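Local coordinates for protein phosphoacetylglucosamine mutase (Aspergillus lentulus, PDB 5O9X) that catalyses the reversible conversion of N-acetylglucosamine 6-phosphate to N-acetylglucosamine 1-phosphate, a phosphomutase step towards UDP-N-acetylglucosamine, at residues G31-A36 against V66-N71; F25-A30 against V78-P83; Q266-S271 against N299-L304. The protein carries 1 engineered substitution. One frame throughout, in Å; residues are numbered along the deposited sequence.

Interactions 1 and 2 belong to one neighbourhood: their centres lie about 10 Å apart, strands 32-35 and 75-81 are neighbours in the same sheet, and both contacts touch the bound glucose 1,6-bisphosphate. Arg-33 and His-70 hold the phosphate on O1, Thr-29 that on O6. Their joint is direct, through a probable hydrogen bond of 3.0 Å from Val-78 N to Phe-32 O. Along the chain, interaction 1 is nested within the loop closed by interaction 2. Interaction 3 joins a loop to the edge strand 301-304 of a second sheet, its centre about 26 Å from that of interaction 1 and about 32 Å from that of interaction 2; the nearest atoms are about 13 and 19 Å away.

Interaction 1 (G31-A36 against V66-N71); sequences GFRMKA and VTAAHN. Unlike the reference sequence in segment 31-36: Lys-35 (reference Arg). Engineered in segment 66-71: Ala-69 (natural residue Ser). With G16 (1,6-di-O-phosphono-alpha-D-glucopyranose), chain B.
Arg-33 carries the crossing from strand 32-35 to the 66-71 loop, and its CG rests on Ala-68 CB at 3.6 Å. With CG anti to the backbone N (chi1 -163°) and the next bond extended, Arg-33 CD passes 3.4 Å from Asn-71 ND2; the bend at chi3 then turns the guanidinium to the phosphate. Further out, Arg-33 NH1 donates to Asn-71 OD1 (3.1 Å), approaching from above the carbonyl plane, with guanidinium and amide 81° apart. Ala-68 O lies over one guanidinium face, at too poor an angle for a bond to NH1. The ligand phosphate is gripped twice, Arg-33 NH1 to G16 O2X at 2.8 Å and Arg-33 NH2 to G16 O1X at 2.7 Å. O2X also accepts from His-70 ND1 (2.7 Å) and weakly from His-70 N. Ala-69, engineered from Ser, sets its CB 3.1 Å from G16 O2X; as in related phosphohexomutases, the natural serine here probably carries the phosphoryl group. Asp-75 and Thr-509 hold the amide NH2 of Asn-71. Strand 32-35 is the outer strand of its sheet, antiparallel to 75-81, and Phe-32 and Met-34, on either side of Arg-33 in sequence, pack on helix 40-56.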
loop_
_atom_site.group_PDB
_atom_site.type_symbol
_atom_site.label_atom_id
_atom_site.label_comp_id
_atom_site.label_asym_id
_atom_site.label_seq_id
_atom_site.Cartn_x
_atom_site.Cartn_y
_atom_site.Cartn_z
ATOM N N GLY A 31 5.668 6.415 7.052
ATOM C CA GLY A 31 6.843 7.288 6.815
ATOM C C GLY A 31 6.408 8.714 7.064
ATOM O O GLY A 31 5.189 8.986 7.098
ATOM N N PHE A 32 7.357 9.638 7.211
ATOM C CA PHE A 32 7.039 11.011 7.494
ATOM C C PHE A 32 6.133 11.561 6.382
ATOM O O PHE A 32 6.389 11.308 5.195
ATOM C CB PHE A 32 8.315 11.845 7.546
ATOM C CG PHE A 32 9.296 11.370 8.609
ATOM C CD1 PHE A 32 9.045 11.602 9.972
ATOM C CD2 PHE A 32 10.447 10.673 8.229
ATOM C CE1 PHE A 32 9.935 11.116 10.935
ATOM C CE2 PHE A 32 11.360 10.204 9.196
ATOM C CZ PHE A 32 11.101 10.453 10.550
ATOM N N ARG A 33 5.097 12.278 6.786
ATOM C CA ARG A 33 4.140 12.820 5.855
ATOM C C ARG A 33 3.483 14.056 6.456
ATOM O O ARG A 33 3.010 14.019 7.591
ATOM C CB ARG A 33 3.064 11.725 5.610
ATOM C CG ARG A 33 2.266 12.032 4.367
ATOM C CD ARG A 33 1.379 10.823 4.083
ATOM N NE ARG A 33 2.068 9.621 3.602
ATOM C CZ ARG A 33 1.345 8.526 3.182
ATOM N NH1 ARG A 33 -0.016 8.611 3.078
ATOM N NH2 ARG A 33 1.939 7.410 2.722
ATOM N N MET A 34 3.425 15.145 5.713
ATOM C CA MET A 34 2.952 16.396 6.260
ATOM C C MET A 34 2.844 17.416 5.148
ATOM O O MET A 34 3.215 17.106 3.995
ATOM C CB MET A 34 3.948 16.910 7.330
ATOM C CG MET A 34 5.304 17.258 6.755
ATOM S SD MET A 34 6.617 17.208 7.995
ATOM C CE MET A 34 6.860 15.479 8.410
ATOM N N LYS A 35 2.402 18.640 5.490
ATOM C CA LYS A 35 2.399 19.727 4.502
ATOM C C LYS A 35 3.823 19.908 3.967
ATOM O O LYS A 35 4.788 19.929 4.742
ATOM C CB LYS A 35 1.762 21.052 5.033
ATOM C CG LYS A 35 1.249 21.935 3.916
ATOM C CD LYS A 35 0.516 23.151 4.465
ATOM C CE LYS A 35 0.551 24.324 3.481
ATOM N NZ LYS A 35 -0.584 25.231 3.847
ATOM N N ALA A 36 3.942 20.042 2.638
ATOM C CA ALA A 36 5.251 19.926 1.952
ATOM C C ALA A 36 6.198 21.037 2.383
ATOM O O ALA A 36 7.416 20.837 2.352
ATOM C CB ALA A 36 5.090 19.942 0.449
ATOM N N VAL A 66 9.576 9.579 -2.633
ATOM C CA VAL A 66 9.070 10.853 -2.136
ATOM C C VAL A 66 7.587 10.956 -2.614
ATOM O O VAL A 66 7.329 11.131 -3.792
ATOM C CB VAL A 66 9.889 12.041 -2.641
ATOM C CG1 VAL A 66 9.263 13.380 -2.139
ATOM C CG2 VAL A 66 11.364 11.841 -2.164
ATOM N N THR A 67 6.643 10.780 -1.673
ATOM C CA THR A 67 5.260 10.798 -2.011
ATOM C C THR A 67 4.511 10.946 -0.683
ATOM O O THR A 67 4.985 10.532 0.376
ATOM C CB THR A 67 4.818 9.420 -2.704
ATOM O OG1 THR A 67 3.442 9.521 -3.026
ATOM C CG2 THR A 67 4.973 8.185 -1.759
ATOM N N ALA A 68 3.335 11.537 -0.771
ATOM C CA ALA A 68 2.309 11.405 0.278
ATOM C C ALA A 68 1.089 10.554 -0.189
ATOM O O ALA A 68 0.062 10.564 0.494
ATOM C CB ALA A 68 1.885 12.775 0.831
ATOM N N ALA A 69 1.227 9.806 -1.319
ATOM C CA ALA A 69 0.274 8.657 -1.655
ATOM C C ALA A 69 -1.208 9.097 -1.769
ATOM O O ALA A 69 -1.514 9.857 -2.685
ATOM C CB ALA A 69 0.445 7.574 -0.606
ATOM N N HIS A 70 -2.116 8.728 -0.822
ATOM C CA HIS A 70 -3.531 9.110 -0.914
ATOM C C HIS A 70 -3.795 10.562 -0.464
ATOM O O HIS A 70 -4.912 11.100 -0.708
ATOM C CB HIS A 70 -4.439 8.186 -0.004
ATOM C CG HIS A 70 -4.498 8.603 1.423
ATOM N ND1 HIS A 70 -3.563 8.170 2.359
ATOM C CD2 HIS A 70 -5.350 9.420 2.092
ATOM C CE1 HIS A 70 -3.855 8.697 3.539
ATOM N NE2 HIS A 70 -4.935 9.458 3.397
ATOM N N ASN A 71 -2.818 11.170 0.228
ATOM C CA ASN A 71 -2.997 12.552 0.796
ATOM C C ASN A 71 -3.294 13.661 -0.245
ATOM O O ASN A 71 -2.922 13.545 -1.440
ATOM C CB ASN A 71 -1.801 13.008 1.650
ATOM C CG ASN A 71 -1.702 12.220 2.981
ATOM O OD1 ASN A 71 -1.912 11.012 3.008
ATOM N ND2 ASN A 71 -1.341 12.922 4.057
HETATM C C1 G16 B . -0.942 4.428 4.140
HETATM C C2 G16 B . -0.508 3.022 4.544
HETATM C C3 G16 B . -1.754 2.085 4.645
HETATM C C4 G16 B . -2.838 2.594 5.579
HETATM C C5 G16 B . -3.232 3.992 5.121
HETATM C C6 G16 B . -4.088 4.761 6.101
HETATM O O1 G16 B . -1.537 4.372 2.840
HETATM O O2 G16 B . 0.503 2.440 3.664
HETATM O O3 G16 B . -1.287 0.834 4.960
HETATM O O4 G16 B . -4.089 1.777 5.599
HETATM O O5 G16 B . -2.087 4.876 5.057
HETATM O O6 G16 B . -3.300 4.880 7.370
HETATM P P G16 B . -3.918 5.759 8.586
HETATM O O1P G16 B . -5.363 5.279 8.857
HETATM O O2P G16 B . -3.969 7.234 8.124
HETATM O O3P G16 B . -2.950 5.666 9.785
HETATM P "P'" G16 B . -0.955 5.211 1.559
HETATM O O1X G16 B . 0.592 5.250 1.682
HETATM O O2X G16 B . -1.445 6.686 1.721
HETATM O O3X G16 B . -1.571 4.657 0.321
#

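Interaction 2 (F25-A30 against V78-P83); sequences FQYGTA and VKLVDP. With G16 (1,6-di-O-phosphono-alpha-D-glucopyranose), chain B.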
loop_
_atom_site.group_PDB
_atom_site.type_symbol
_atom_site.label_atom_id
_atom_site.label_comp_id
_atom_site.label_asym_id
_atom_site.label_seq_id
_atom_site.Cartn_x
_atom_site.Cartn_y
_atom_site.Cartn_z
ATOM N N PHE A 25 8.368 15.670 14.726
ATOM C CA PHE A 25 8.055 14.779 13.610
ATOM C C PHE A 25 7.916 13.336 14.087
ATOM O O PHE A 25 8.575 12.932 15.024
ATOM C CB PHE A 25 9.139 14.888 12.534
ATOM C CG PHE A 25 9.374 16.283 12.084
ATOM C CD1 PHE A 25 8.424 16.951 11.300
ATOM C CD2 PHE A 25 10.564 16.961 12.445
ATOM C CE1 PHE A 25 8.640 18.254 10.865
ATOM C CE2 PHE A 25 10.762 18.288 12.026
ATOM C CZ PHE A 25 9.812 18.930 11.228
ATOM N N GLN A 26 6.993 12.583 13.484
ATOM C CA GLN A 26 6.830 11.188 13.836
ATOM C C GLN A 26 6.776 10.377 12.538
ATOM O O GLN A 26 6.276 10.872 11.520
ATOM C CB GLN A 26 5.578 10.988 14.705
ATOM C CG GLN A 26 4.378 11.772 14.183
ATOM C CD GLN A 26 3.053 11.498 14.921
ATOM O OE1 GLN A 26 2.854 11.961 16.063
ATOM N NE2 GLN A 26 2.120 10.762 14.247
ATOM N N TYR A 27 7.249 9.137 12.580
ATOM C CA TYR A 27 7.303 8.303 11.372
ATOM C C TYR A 27 5.875 7.899 10.853
ATOM O O TYR A 27 5.636 7.822 9.644
ATOM C CB TYR A 27 8.190 7.086 11.630
ATOM C CG TYR A 27 8.638 6.375 10.384
ATOM C CD1 TYR A 27 9.804 6.795 9.694
ATOM C CD2 TYR A 27 7.922 5.265 9.894
ATOM C CE1 TYR A 27 10.217 6.126 8.569
ATOM C CE2 TYR A 27 8.362 4.557 8.760
ATOM C CZ TYR A 27 9.494 4.998 8.103
ATOM O OH TYR A 27 9.962 4.382 6.951
ATOM N N GLY A 28 4.938 7.675 11.758
ATOM C CA GLY A 28 3.529 7.452 11.335
ATOM C C GLY A 28 3.352 6.053 10.746
ATOM O O GLY A 28 4.203 5.148 10.902
ATOM N N THR A 29 2.256 5.878 10.053
ATOM C CA THR A 29 1.881 4.563 9.536
ATOM C C THR A 29 2.857 4.117 8.442
ATOM O O THR A 29 3.187 2.898 8.351
ATOM C CB THR A 29 0.454 4.689 8.961
ATOM O OG1 THR A 29 -0.433 5.079 10.015
ATOM C CG2 THR A 29 -0.067 3.344 8.429
ATOM N N ALA A 30 3.204 5.058 7.545
ATOM C CA ALA A 30 4.004 4.742 6.319
ATOM C C ALA A 30 5.232 5.652 6.084
ATOM O O ALA A 30 5.757 5.669 4.979
ATOM C CB ALA A 30 3.089 4.790 5.070
ATOM N N VAL A 78 8.041 10.931 2.778
ATOM C CA VAL A 78 9.236 10.155 2.349
ATOM C C VAL A 78 9.191 8.842 3.042
ATOM O O VAL A 78 9.215 8.824 4.302
ATOM C CB VAL A 78 10.599 10.785 2.776
ATOM C CG1 VAL A 78 11.674 10.358 1.843
ATOM C CG2 VAL A 78 10.575 12.268 2.781
ATOM N N LYS A 79 9.065 7.798 2.206
ATOM C CA LYS A 79 9.099 6.358 2.570
ATOM C C LYS A 79 10.421 5.612 2.315
ATOM O O LYS A 79 10.923 5.625 1.164
ATOM C CB LYS A 79 8.082 5.654 1.708
ATOM C CG LYS A 79 7.560 4.473 2.476
ATOM C CD LYS A 79 6.436 3.785 1.765
ATOM C CE LYS A 79 6.987 2.868 0.706
ATOM N NZ LYS A 79 5.825 2.114 0.180
ATOM N N LEU A 80 10.969 4.936 3.333
ATOM C CA LEU A 80 12.156 4.083 3.103
ATOM C C LEU A 80 11.849 2.614 2.654
ATOM O O LEU A 80 10.895 1.983 3.119
ATOM C CB LEU A 80 13.106 4.149 4.270
ATOM C CG LEU A 80 13.654 5.574 4.329
ATOM C CD1 LEU A 80 13.189 6.258 5.620
ATOM C CD2 LEU A 80 15.163 5.476 4.221
ATOM N N VAL A 81 12.682 2.099 1.767
ATOM C CA VAL A 81 12.519 0.763 1.171
ATOM C C VAL A 81 13.798 -0.051 1.448
ATOM O O VAL A 81 14.861 0.326 1.019
ATOM C CB VAL A 81 12.253 0.794 -0.371
ATOM C CG1 VAL A 81 11.955 -0.646 -0.893
ATOM C CG2 VAL A 81 11.067 1.711 -0.674
ATOM N N ASP A 82 13.640 -1.190 2.114
ATOM C CA ASP A 82 14.777 -2.080 2.475
ATOM C C ASP A 82 15.108 -2.969 1.256
ATOM O O ASP A 82 14.326 -3.027 0.259
ATOM C CB ASP A 82 14.432 -2.913 3.713
ATOM C CG ASP A 82 15.047 -2.376 5.017
ATOM O OD1 ASP A 82 15.952 -1.557 4.995
ATOM O OD2 ASP A 82 14.638 -2.810 6.126
ATOM N N PRO A 83 16.218 -3.741 1.342
ATOM C CA PRO A 83 16.754 -4.286 0.100
ATOM C C PRO A 83 15.861 -5.217 -0.699
ATOM O O PRO A 83 16.069 -5.299 -1.901
ATOM C CB PRO A 83 18.014 -5.069 0.592
ATOM C CG PRO A 83 18.489 -4.143 1.713
ATOM C CD PRO A 83 17.178 -3.971 2.466
HETATM C C1 G16 B . -0.942 4.428 4.140
HETATM C C2 G16 B . -0.508 3.022 4.544
HETATM C C3 G16 B . -1.754 2.085 4.645
HETATM C C4 G16 B . -2.838 2.594 5.579
HETATM C C5 G16 B . -3.232 3.992 5.121
HETATM C C6 G16 B . -4.088 4.761 6.101
HETATM O O1 G16 B . -1.537 4.372 2.840
HETATM O O2 G16 B . 0.503 2.440 3.664
HETATM O O3 G16 B . -1.287 0.834 4.960
HETATM O O4 G16 B . -4.089 1.777 5.599
HETATM O O5 G16 B . -2.087 4.876 5.057
HETATM O O6 G16 B . -3.300 4.880 7.370
HETATM P P G16 B . -3.918 5.759 8.586
HETATM O O1P G16 B . -5.363 5.279 8.857
HETATM O O2P G16 B . -3.969 7.234 8.124
HETATM O O3P G16 B . -2.950 5.666 9.785
HETATM P "P'" G16 B . -0.955 5.211 1.559
HETATM O O1X G16 B . 0.592 5.250 1.682
HETATM O O2X G16 B . -1.445 6.686 1.721
HETATM O O3X G16 B . -1.571 4.657 0.321
HETATM O O HOH W 1 9.438 2.377 5.528
#
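Tyr-27 and Leu-80 meet where the loop entering strand 32-35 passes strand 75-81 in the mixed sheet of the alpha/beta/alpha domain I. The apolar part is slight: Leu-80 CD1 comes to the edge of the tyrosine ring, near its plane, 4.2 Å from Tyr-27 CE1. Tyr-27 CG is turned away from the amide N (chi1 -164°), which carries the ring across to Leu-80; the ring also meets Phe-32 of strand 32-35 edge-to-face and touches helix 91-101. A second van der Waals contact joins Ala-30 O to Lys-79 CG at 3.3 Å; Lys-79 then turns at chi3. No direct hydrogen bond crosses, so water does the polar work: one molecule, in the plane of the Tyr-27 ring, lies a short 2.5 Å from Tyr-27 OH and donates to Leu-80 O at 2.8 Å. Leu-80 N, 3.8 Å from Tyr-27 OH, is buried without a partner. Lys-364 NZ donates to Thr-29 O. The ligand contacts belong to the loop. Ala-30 CB lies 3.8 Å from G16 O2. With OG1 beside its own backbone N (chi1 -61°), Thr-29 donates from OG1 to G16 O3P over 2.6 Å.

Interaction 3 (Q266-S271 against N299-L304); sequences QRAPPS and NVFRLL
The exit of helix 259-265 meets the outermost strand, 301-304, of the five-stranded mixed sheet it packs on, and the meeting is made by the Phe-301 ring lying under the backbone of Gln-266 to Ala-268. Gln-266 leaves the helical conformation with a positive phi of 52°, and the chain that follows passes across the ring. Arg-267 CA sits over the centre of one face of the Phe-301 ring, 3.6 Å above its plane, and Arg-267 N lies over that face as well, 3.5 Å from Phe-301 CE2. The flanking residues approach obliquely: Gln-266 C is 3.4 Å from Phe-301 CE2, while Ala-268 N is 3.4 Å from Phe-301 CE1. Side chains add little, with Ala-268 CB 4.1 Å from Phe-301 CD1. The CB bond of Phe-301 points toward the loop, and a chi1 of 169°, swinging the ring opposite the amide, lays its face beneath Arg-267 CA. No hydrogen bond joins the two segments, so this is van der Waals contact of an aromatic face with peptide backbone. The Arg-267 side chain starts away from the strand, and its NE makes a weak bond to Ala-268 O at 3.4 Å. Gln-266 NE2 is instead bound by Ser-458. Val-262 of helix 259-265 also touches Phe-301; strand 290-295 pairs antiparallel with 301-304 through Phe-294 to Arg-302 and Tyr-292 to Leu-304, and helix 446-451 packs on Arg-302 and Leu-304.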
loop_
_atom_site.group_PDB
_atom_site.type_symbol
_atom_site.label_atom_id
_atom_site.label_comp_id
_atom_site.label_asym_id
_atom_site.label_seq_id
_atom_site.Cartn_x
_atom_site.Cartn_y
_atom_site.Cartn_z
ATOM N N GLN A 266 -17.871 6.310 -0.817
ATOM C CA GLN A 266 -18.745 5.231 -1.346
ATOM C C GLN A 266 -19.602 5.685 -2.536
ATOM O O GLN A 266 -20.847 5.550 -2.523
ATOM C CB GLN A 266 -19.638 4.586 -0.252
ATOM C CG GLN A 266 -18.768 3.940 0.856
ATOM C CD GLN A 266 -19.541 3.095 1.894
ATOM O OE1 GLN A 266 -20.697 2.791 1.723
ATOM N NE2 GLN A 266 -18.867 2.682 2.961
ATOM N N ARG A 267 -18.918 6.154 -3.570
ATOM C CA ARG A 267 -19.572 6.682 -4.787
ATOM C C ARG A 267 -18.477 6.798 -5.828
ATOM O O ARG A 267 -17.252 6.871 -5.482
ATOM C CB ARG A 267 -20.258 8.041 -4.506
ATOM C CG ARG A 267 -19.305 9.186 -4.160
ATOM C CD ARG A 267 -19.997 10.566 -4.141
ATOM N NE ARG A 267 -20.371 10.823 -5.537
ATOM C CZ ARG A 267 -20.882 11.949 -6.042
ATOM N NH1 ARG A 267 -21.111 13.003 -5.280
ATOM N NH2 ARG A 267 -21.145 12.000 -7.342
ATOM N N ALA A 268 -18.889 6.851 -7.093
ATOM C CA ALA A 268 -17.936 7.023 -8.177
ATOM C C ALA A 268 -17.461 8.466 -8.199
ATOM O O ALA A 268 -18.144 9.321 -7.681
ATOM C CB ALA A 268 -18.549 6.638 -9.519
ATOM N N PRO A 269 -16.309 8.735 -8.851
ATOM C CA PRO A 269 -15.905 10.123 -8.980
ATOM C C PRO A 269 -17.046 10.925 -9.694
ATOM O O PRO A 269 -17.622 10.416 -10.617
ATOM C CB PRO A 269 -14.673 10.055 -9.889
ATOM C CG PRO A 269 -14.084 8.671 -9.688
ATOM C CD PRO A 269 -15.324 7.794 -9.464
ATOM N N PRO A 270 -17.355 12.141 -9.240
ATOM C CA PRO A 270 -18.480 12.893 -9.920
ATOM C C PRO A 270 -18.254 13.135 -11.433
ATOM O O PRO A 270 -19.219 13.244 -12.142
ATOM C CB PRO A 270 -18.508 14.234 -9.217
ATOM C CG PRO A 270 -17.515 14.163 -8.084
ATOM C CD PRO A 270 -16.774 12.868 -8.100
ATOM N N SER A 271 -17.004 13.188 -11.908
ATOM C CA SER A 271 -16.692 13.307 -13.357
ATOM C C SER A 271 -16.781 11.987 -14.136
ATOM O O SER A 271 -16.544 11.959 -15.359
ATOM C CB SER A 271 -15.266 13.868 -13.545
ATOM O OG SER A 271 -14.310 12.876 -13.173
ATOM N N ASN A 299 -28.919 0.977 -11.951
ATOM C CA ASN A 299 -28.199 2.245 -11.855
ATOM C C ASN A 299 -27.747 2.568 -10.421
ATOM O O ASN A 299 -27.702 3.745 -10.042
ATOM C CB ASN A 299 -28.986 3.429 -12.511
ATOM C CG ASN A 299 -28.080 4.595 -12.926
ATOM O OD1 ASN A 299 -26.925 4.415 -13.340
ATOM N ND2 ASN A 299 -28.617 5.804 -12.848
ATOM N N VAL A 300 -27.418 1.553 -9.613
ATOM C CA VAL A 300 -26.937 1.809 -8.219
ATOM C C VAL A 300 -25.428 1.497 -8.163
ATOM O O VAL A 300 -25.012 0.452 -8.616
ATOM C CB VAL A 300 -27.696 0.963 -7.116
ATOM C CG1 VAL A 300 -27.145 1.211 -5.710
ATOM C CG2 VAL A 300 -29.239 1.128 -7.157
ATOM N N PHE A 301 -24.643 2.406 -7.579
ATOM C CA PHE A 301 -23.199 2.246 -7.395
ATOM C C PHE A 301 -22.945 1.098 -6.437
ATOM O O PHE A 301 -23.564 1.058 -5.333
ATOM C CB PHE A 301 -22.580 3.579 -6.797
ATOM C CG PHE A 301 -21.161 3.429 -6.327
ATOM C CD1 PHE A 301 -20.080 3.578 -7.233
ATOM C CD2 PHE A 301 -20.895 3.047 -5.002
ATOM C CE1 PHE A 301 -18.739 3.430 -6.793
ATOM C CE2 PHE A 301 -19.575 2.918 -4.572
ATOM C CZ PHE A 301 -18.509 3.077 -5.462
ATOM N N ARG A 302 -22.020 0.209 -6.788
ATOM C CA ARG A 302 -21.623 -0.916 -5.914
ATOM C C ARG A 302 -20.104 -0.949 -5.838
ATOM O O ARG A 302 -19.427 -0.887 -6.844
ATOM C CB ARG A 302 -22.073 -2.280 -6.470
ATOM C CG ARG A 302 -23.576 -2.316 -6.819
ATOM C CD ARG A 302 -24.428 -2.131 -5.535
ATOM N NE ARG A 302 -25.853 -2.246 -5.832
ATOM C CZ ARG A 302 -26.818 -2.205 -4.903
ATOM N NH1 ARG A 302 -26.524 -1.997 -3.606
ATOM N NH2 ARG A 302 -28.094 -2.332 -5.305
ATOM N N LEU A 303 -19.613 -1.078 -4.639
ATOM C CA LEU A 303 -18.189 -0.961 -4.385
ATOM C C LEU A 303 -17.585 -2.339 -4.221
ATOM O O LEU A 303 -18.149 -3.168 -3.518
ATOM C CB LEU A 303 -17.942 -0.148 -3.065
ATOM C CG LEU A 303 -16.472 -0.055 -2.576
ATOM C CD1 LEU A 303 -15.571 0.657 -3.610
ATOM C CD2 LEU A 303 -16.495 0.578 -1.146
ATOM N N LEU A 304 -16.419 -2.569 -4.857
ATOM C CA LEU A 304 -15.683 -3.810 -4.697
ATOM C C LEU A 304 -14.343 -3.469 -4.159
ATOM O O LEU A 304 -13.409 -3.301 -4.946
ATOM C CB LEU A 304 -15.563 -4.676 -5.971
ATOM C CG LEU A 304 -16.957 -5.113 -6.544
ATOM C CD1 LEU A 304 -16.913 -5.280 -8.099
ATOM C CD2 LEU A 304 -17.408 -6.377 -5.858
#